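Local structure of putative lipoprotein (Bacteroides thetaiotaomicron, 4Q1Z) at residues A[25-30]-A[68-73]; A[259-264]-A[337-342]; A[333-338]-A[378-383]. The protein is of unknown function but is a two-domain member of the DUF4876 family, and is probably anchored to the cell envelope as a lipoprotein. All blocks are in the same frame, centred on the assembly; numbering follows the deposited sequence.

How the interactions relate
Interaction 1 comes first along the chain and joins two adjacent strands, 24-35 and 60-72, of a seven-stranded mixed sheet. Interactions 2 and 3 follow in the DUF4876 range, on the opposite side of the chain's centre; the centre of interaction 1 is about 40 Å from that of interaction 2 and about 35 Å from that of interaction 3. Interactions 2 and 3 are neighbours, with centres about 9 Å apart. They share Gly337 and Ala338, and Cys341 SG packs on Val336 CG2. The long loop between strands 307-312 and 344-347 is thus held twice, by edge strand 378-382 and by the turn ahead of strand 265-269, while interaction 1 belongs to the separate N-terminal sheet.

Interaction 1: residues A[25-30]-A[68-73]; sequences STLKDL and GTAIDT
The peptide carbonyl of Ile71 meets two N-H groups within its own plane: Ser25 N lies 2.6 Å and Thr26 N 3.2 Å from Ile71 O. Two residues facing one make this a classic beta bulge. Beyond it the strands run antiparallel. Thr26 and Ile71 form a hydrogen-bonded pair, with Ile71 N returning a bond to Thr26 O. Lys28 and Thr69 form the next such pair, with Lys28 N 2.7 Å from Thr69 O and Thr69 N 2.8 Å from Lys28 O. Between them sits the non-hydrogen-bonded pair Leu27 and Ala70, which puts Leu27 CD2 4.0 Å from Ala70 CB on one face of the sheet. The other face carries Thr26, Lys28, Thr69 and Ile71, with Thr26 and Ile71 side by side, and there Ile71 CD1 touches Lys28 CB at 4.0 Å. Lys28 stays extended until it bends at its last torsion (chi4 59°), which brings NZ within 3.3 Å of Asp29 OD2, a weak bond in a salt bridge; its stronger acidic partner is Asp140. At Asp29 the chain turns a corner and carries Leu30 against Gly68; a CB on Gly68 would run into Leu30 CA. Strand 77-89 flanks the far side of strand 60-72, with backbone hydrogen bonds joining Gly68 to Ile80 and Ala70 to Tyr78, and the side chains of Leu27, Leu30 and Ala70 touch Ile80.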
# COMPACT_ATOMS: atom_id res chain seq x y z
N SER A 25 22.09 -2.87 -5.08
CA SER A 25 22.72 -1.61 -4.68
C SER A 25 23.10 -1.63 -3.18
O SER A 25 24.13 -1.08 -2.80
CB SER A 25 21.78 -0.44 -4.97
OG SER A 25 22.49 0.73 -5.33
N THR A 26 22.24 -2.25 -2.34
CA THR A 26 22.40 -2.34 -0.88
C THR A 26 21.94 -3.69 -0.36
O THR A 26 20.97 -4.25 -0.88
CB THR A 26 21.54 -1.25 -0.16
OG1 THR A 26 21.40 -0.07 -0.95
CG2 THR A 26 22.04 -0.91 1.24
N LEU A 27 22.59 -4.17 0.72
CA LEU A 27 22.17 -5.34 1.48
C LEU A 27 21.82 -4.82 2.89
O LEU A 27 22.71 -4.58 3.73
CB LEU A 27 23.20 -6.47 1.46
CG LEU A 27 23.45 -7.14 0.12
CD1 LEU A 27 24.64 -8.03 0.20
CD2 LEU A 27 22.23 -7.92 -0.34
N LYS A 28 20.51 -4.55 3.10
CA LYS A 28 19.92 -3.96 4.32
C LYS A 28 19.41 -5.03 5.32
O LYS A 28 18.66 -5.93 4.94
CB LYS A 28 18.78 -3.02 3.91
CG LYS A 28 18.01 -2.41 5.06
CD LYS A 28 16.78 -1.63 4.59
CE LYS A 28 15.87 -1.28 5.74
NZ LYS A 28 16.54 -0.46 6.78
N ASP A 29 19.83 -4.91 6.61
CA ASP A 29 19.43 -5.76 7.75
C ASP A 29 19.61 -7.29 7.45
O ASP A 29 18.90 -8.15 8.01
CB ASP A 29 17.97 -5.42 8.18
CG ASP A 29 17.65 -3.94 8.45
OD1 ASP A 29 18.52 -3.23 9.03
OD2 ASP A 29 16.51 -3.50 8.13
N LEU A 30 20.64 -7.62 6.63
CA LEU A 30 20.95 -8.97 6.19
C LEU A 30 21.78 -9.72 7.25
O LEU A 30 22.80 -9.23 7.72
CB LEU A 30 21.67 -8.94 4.81
CG LEU A 30 21.95 -10.26 4.09
CD1 LEU A 30 20.67 -10.97 3.73
CD2 LEU A 30 22.76 -10.04 2.84
N GLY A 68 17.15 -10.96 5.03
CA GLY A 68 17.40 -9.53 4.94
C GLY A 68 16.74 -8.93 3.73
O GLY A 68 15.87 -9.56 3.12
N THR A 69 17.18 -7.72 3.37
CA THR A 69 16.60 -6.95 2.26
C THR A 69 17.68 -6.47 1.30
O THR A 69 18.74 -6.00 1.71
CB THR A 69 15.73 -5.78 2.84
OG1 THR A 69 14.53 -6.35 3.35
CG2 THR A 69 15.34 -4.73 1.80
N ALA A 70 17.39 -6.58 -0.01
CA ALA A 70 18.24 -6.06 -1.07
C ALA A 70 17.48 -4.97 -1.80
O ALA A 70 16.27 -5.10 -2.02
CB ALA A 70 18.64 -7.17 -2.01
N ILE A 71 18.16 -3.87 -2.11
CA ILE A 71 17.61 -2.75 -2.87
C ILE A 71 18.41 -2.71 -4.17
O ILE A 71 19.63 -2.71 -4.11
CB ILE A 71 17.63 -1.40 -2.08
CG1 ILE A 71 16.65 -1.45 -0.89
CG2 ILE A 71 17.27 -0.21 -2.99
CD1 ILE A 71 17.25 -1.86 0.40
N ASP A 72 17.74 -2.75 -5.34
CA ASP A 72 18.47 -2.74 -6.60
C ASP A 72 18.75 -1.29 -7.05
O ASP A 72 18.42 -0.34 -6.33
CB ASP A 72 17.81 -3.62 -7.70
CG ASP A 72 16.57 -3.17 -8.46
OD1 ASP A 72 16.09 -2.04 -8.21
OD2 ASP A 72 16.10 -3.94 -9.32
N THR A 73 19.44 -1.13 -8.21
CA THR A 73 19.86 0.18 -8.74
C THR A 73 18.69 1.08 -9.10
O THR A 73 18.88 2.30 -9.20
CB THR A 73 20.79 -0.00 -9.93
OG1 THR A 73 20.24 -0.97 -10.83
CG2 THR A 73 22.19 -0.40 -9.51

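Interaction 2: residues A[259-264]-A[337-342]; sequences TSVFGG and GATYCG
Val261 and Phe262 meet Thr339 and Tyr340 in a small, mostly apolar surface contact between two irregular loops, one leading into strand 265-269 and the other into strand 344-347. Thr339 sits at its centre. Its methyl, CG2, sits over one face of the Phe262 ring, 3.8 Å from the ring centroid and 27° off the normal, a CH-pi contact displaced toward the rim on the CD1-CE1 side. The same methyl lies 3.7 Å from Val261 CG2. With chi1 at 65°, Thr339 has OG1 between its backbone N and carbonyl carbon and CG2 anti to the carbonyl carbon, so it is the methyl and not the hydroxyl that meets the two side chains. Val261 also uses both branches on Tyr340: CG2 reaches Tyr340 CE2 at 4.0 Å, while CG1 is 3.8 Å from Tyr340 OH. The polar link is indirect, through one water within hydrogen-bonding distance of both carbonyls, 2.8 Å from Val261 O and 2.7 Å from Ala338 O, which can bridge the two backbones beside the apolar patch. Val261 and Phe262 are the central residues of a type I beta turn, closed by Gly263 N to Ser260 O at 3.0 Å, and this turn presents both side chains to the other loop. Ser260 OG lies at the edge of the Phe262 ring and bonds to Thr156 OG1. Around the contact, backbone bonds tie Gly264 to Ala313, just past strand 307-312, and Tyr340 to Cys116, just past strand 108-114.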
# COMPACT_ATOMS: atom_id res chain seq x y z
N THR A 259 -16.37 8.45 -2.80
CA THR A 259 -15.81 7.90 -4.03
C THR A 259 -16.92 6.96 -4.64
O THR A 259 -17.86 6.59 -3.95
CB THR A 259 -14.42 7.27 -3.79
OG1 THR A 259 -14.50 6.13 -2.93
CG2 THR A 259 -13.42 8.26 -3.23
N SER A 260 -16.86 6.66 -5.94
CA SER A 260 -17.85 5.83 -6.65
C SER A 260 -18.17 4.51 -5.91
O SER A 260 -17.26 3.72 -5.63
CB SER A 260 -17.37 5.51 -8.06
OG SER A 260 -18.44 5.17 -8.91
N VAL A 261 -19.47 4.29 -5.59
CA VAL A 261 -19.96 3.06 -4.95
C VAL A 261 -19.88 1.90 -6.01
O VAL A 261 -19.99 0.72 -5.66
CB VAL A 261 -21.37 3.21 -4.30
CG1 VAL A 261 -21.37 4.27 -3.19
CG2 VAL A 261 -22.46 3.50 -5.33
N PHE A 262 -19.60 2.25 -7.29
CA PHE A 262 -19.35 1.28 -8.37
C PHE A 262 -17.87 0.91 -8.49
O PHE A 262 -17.53 0.18 -9.39
CB PHE A 262 -19.78 1.86 -9.71
CG PHE A 262 -21.25 2.05 -9.90
CD1 PHE A 262 -22.09 0.97 -10.14
CD2 PHE A 262 -21.81 3.33 -9.89
CE1 PHE A 262 -23.46 1.15 -10.33
CE2 PHE A 262 -23.18 3.51 -10.10
CZ PHE A 262 -24.00 2.42 -10.32
N GLY A 263 -17.01 1.47 -7.66
CA GLY A 263 -15.58 1.27 -7.75
C GLY A 263 -14.92 2.53 -8.27
O GLY A 263 -15.29 3.06 -9.33
N GLY A 264 -13.97 3.02 -7.49
CA GLY A 264 -13.17 4.19 -7.83
C GLY A 264 -11.76 3.77 -8.18
O GLY A 264 -11.39 2.61 -7.98
N GLY A 337 -18.88 -6.29 -7.86
CA GLY A 337 -19.98 -6.59 -8.76
C GLY A 337 -21.34 -6.04 -8.43
O GLY A 337 -22.28 -6.27 -9.18
N ALA A 338 -21.46 -5.32 -7.33
CA ALA A 338 -22.73 -4.71 -6.94
C ALA A 338 -22.52 -3.51 -6.05
O ALA A 338 -21.48 -3.40 -5.41
CB ALA A 338 -23.60 -5.73 -6.22
N THR A 339 -23.51 -2.62 -6.02
CA THR A 339 -23.51 -1.49 -5.11
C THR A 339 -24.31 -1.88 -3.87
O THR A 339 -25.26 -2.68 -3.95
CB THR A 339 -24.04 -0.21 -5.77
OG1 THR A 339 -25.43 -0.33 -6.11
CG2 THR A 339 -23.21 0.24 -6.95
N TYR A 340 -23.88 -1.34 -2.75
CA TYR A 340 -24.56 -1.49 -1.48
C TYR A 340 -24.74 -2.92 -1.06
O TYR A 340 -25.78 -3.27 -0.58
CB TYR A 340 -25.87 -0.72 -1.48
CG TYR A 340 -25.69 0.75 -1.73
CD1 TYR A 340 -25.22 1.59 -0.76
CD2 TYR A 340 -25.94 1.28 -2.96
CE1 TYR A 340 -25.03 2.92 -1.00
CE2 TYR A 340 -25.75 2.61 -3.21
CZ TYR A 340 -25.29 3.42 -2.22
OH TYR A 340 -25.12 4.73 -2.49
N CYS A 341 -23.70 -3.72 -1.21
CA CYS A 341 -23.74 -5.13 -0.84
C CYS A 341 -22.90 -5.42 0.42
O CYS A 341 -22.93 -6.54 0.93
CB CYS A 341 -23.34 -6.04 -2.00
SG CYS A 341 -21.66 -5.80 -2.61
N GLY A 342 -22.22 -4.39 0.93
CA GLY A 342 -21.40 -4.45 2.13
C GLY A 342 -20.19 -5.33 2.01
O GLY A 342 -19.78 -5.95 2.99
O HOH W 1 -19.71 -1.79 -6.76

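Interaction 3: residues A[333-338]-A[378-383]; sequences ITWVGA and FERGVV
Stacking of Arg380 on Trp335 dominates this contact. The guanidinium lies flat on the indole, planes 15° apart, with Arg380 CZ 4.0 Å from the centroid of the six-membered ring: an off-centre cation-pi pair. Arg380 CD, over that same face, sits 3.5 Å from the six-ring centroid in a CH-pi contact. A bend at chi3 (-65°) turns the arginine's end along the ring. An alanine in place of Trp335 would remove the whole indole platform and would probably leave the Arg380 guanidinium without its stacking partner, freer to swing.

Van der Waals packing extends the contact at both ends. Thr334 OG1 lies 3.5 Å from Arg380 CG, and Val336 CG1 meets Gly381 N at 3.9 Å. Gly381, with its positive phi, and Val382 both face Gly344 of the adjacent strand 344-347, a G1 beta bulge where edge strand 378-382 turns its corner.

Hydrogen bonding runs through one water. Thr334 OG1 donates to it at 2.6 Å, Arg380 NH1 donates at 2.8 Å, and the water in turn donates to Phe378 O at 2.8 Å. Arg380 NH1 has a second, weak bond to Thr375 O.

The guanidinium is therefore held on its flat side by the indole and at NH1 by the water and, weakly, by the Thr375 carbonyl, which should restrict its rotation, and the aromatic face and polar partners probably help to stabilise its positive charge.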
# COMPACT_ATOMS: atom_id res chain seq x y z
N ILE A 333 -8.19 -4.59 -13.31
CA ILE A 333 -9.44 -4.13 -12.70
C ILE A 333 -9.85 -5.09 -11.60
O ILE A 333 -9.72 -6.31 -11.76
CB ILE A 333 -10.58 -3.99 -13.75
CG1 ILE A 333 -10.82 -5.31 -14.57
CG2 ILE A 333 -10.39 -2.80 -14.66
CD1 ILE A 333 -12.35 -5.66 -14.87
N THR A 334 -10.40 -4.55 -10.51
CA THR A 334 -10.95 -5.30 -9.36
C THR A 334 -12.39 -4.83 -9.18
O THR A 334 -12.75 -3.81 -9.77
CB THR A 334 -10.07 -5.22 -8.10
OG1 THR A 334 -10.51 -6.20 -7.17
CG2 THR A 334 -10.07 -3.84 -7.46
N TRP A 335 -13.23 -5.58 -8.47
CA TRP A 335 -14.66 -5.26 -8.34
C TRP A 335 -15.30 -6.09 -7.24
O TRP A 335 -14.67 -7.00 -6.71
CB TRP A 335 -15.41 -5.53 -9.69
CG TRP A 335 -15.43 -6.98 -10.11
CD1 TRP A 335 -16.35 -7.92 -9.75
CD2 TRP A 335 -14.41 -7.67 -10.85
NE1 TRP A 335 -15.98 -9.16 -10.23
CE2 TRP A 335 -14.79 -9.04 -10.92
CE3 TRP A 335 -13.21 -7.28 -11.47
CZ2 TRP A 335 -14.04 -10.00 -11.61
CZ3 TRP A 335 -12.44 -8.24 -12.13
CH2 TRP A 335 -12.87 -9.58 -12.22
N VAL A 336 -16.57 -5.78 -6.92
CA VAL A 336 -17.39 -6.52 -5.96
C VAL A 336 -18.70 -6.87 -6.68
O VAL A 336 -19.50 -7.66 -6.17
CB VAL A 336 -17.61 -5.84 -4.59
CG1 VAL A 336 -16.30 -5.71 -3.84
CG2 VAL A 336 -18.32 -4.50 -4.72
N GLY A 337 -18.88 -6.29 -7.86
CA GLY A 337 -19.98 -6.59 -8.76
C GLY A 337 -21.34 -6.04 -8.43
O GLY A 337 -22.28 -6.27 -9.18
N ALA A 338 -21.46 -5.32 -7.33
CA ALA A 338 -22.73 -4.71 -6.94
C ALA A 338 -22.52 -3.51 -6.05
O ALA A 338 -21.48 -3.40 -5.41
CB ALA A 338 -23.60 -5.73 -6.22
N PHE A 378 -5.95 -8.74 -5.67
CA PHE A 378 -7.02 -8.60 -4.69
C PHE A 378 -8.04 -9.72 -4.68
O PHE A 378 -8.54 -10.13 -5.72
CB PHE A 378 -7.77 -7.28 -4.92
CG PHE A 378 -6.99 -6.07 -4.47
CD1 PHE A 378 -6.06 -5.47 -5.31
CD2 PHE A 378 -7.18 -5.53 -3.20
CE1 PHE A 378 -5.30 -4.39 -4.87
CE2 PHE A 378 -6.44 -4.43 -2.78
CZ PHE A 378 -5.51 -3.87 -3.61
N GLU A 379 -8.41 -10.14 -3.46
CA GLU A 379 -9.53 -11.01 -3.22
C GLU A 379 -10.76 -10.12 -3.32
O GLU A 379 -10.78 -9.04 -2.71
CB GLU A 379 -9.44 -11.71 -1.84
CG GLU A 379 -8.49 -12.89 -1.77
CD GLU A 379 -8.86 -14.10 -2.60
OE1 GLU A 379 -10.05 -14.26 -2.95
OE2 GLU A 379 -7.95 -14.92 -2.88
N ARG A 380 -11.76 -10.53 -4.12
CA ARG A 380 -12.97 -9.77 -4.38
C ARG A 380 -14.18 -10.26 -3.60
O ARG A 380 -14.35 -11.46 -3.41
CB ARG A 380 -13.30 -9.85 -5.87
CG ARG A 380 -12.28 -9.17 -6.75
CD ARG A 380 -12.71 -9.25 -8.19
NE ARG A 380 -12.74 -10.62 -8.68
CZ ARG A 380 -11.70 -11.24 -9.24
NH1 ARG A 380 -10.54 -10.61 -9.38
NH2 ARG A 380 -11.83 -12.48 -9.68
N GLY A 381 -15.03 -9.31 -3.21
CA GLY A 381 -16.27 -9.55 -2.49
C GLY A 381 -16.12 -10.16 -1.11
O GLY A 381 -16.94 -11.00 -0.73
N VAL A 382 -15.09 -9.75 -0.36
CA VAL A 382 -14.83 -10.20 1.01
C VAL A 382 -15.70 -9.39 1.99
O VAL A 382 -16.12 -8.28 1.65
CB VAL A 382 -13.32 -10.09 1.42
CG1 VAL A 382 -12.45 -10.98 0.56
CG2 VAL A 382 -12.82 -8.65 1.40
N VAL A 383 -15.94 -9.91 3.19
CA VAL A 383 -16.63 -9.12 4.19
C VAL A 383 -15.57 -8.16 4.73
O VAL A 383 -14.53 -8.65 5.19
CB VAL A 383 -17.31 -9.95 5.31
CG1 VAL A 383 -17.83 -9.05 6.42
CG2 VAL A 383 -18.44 -10.81 4.74
O HOH W 2 -9.47 -8.51 -7.83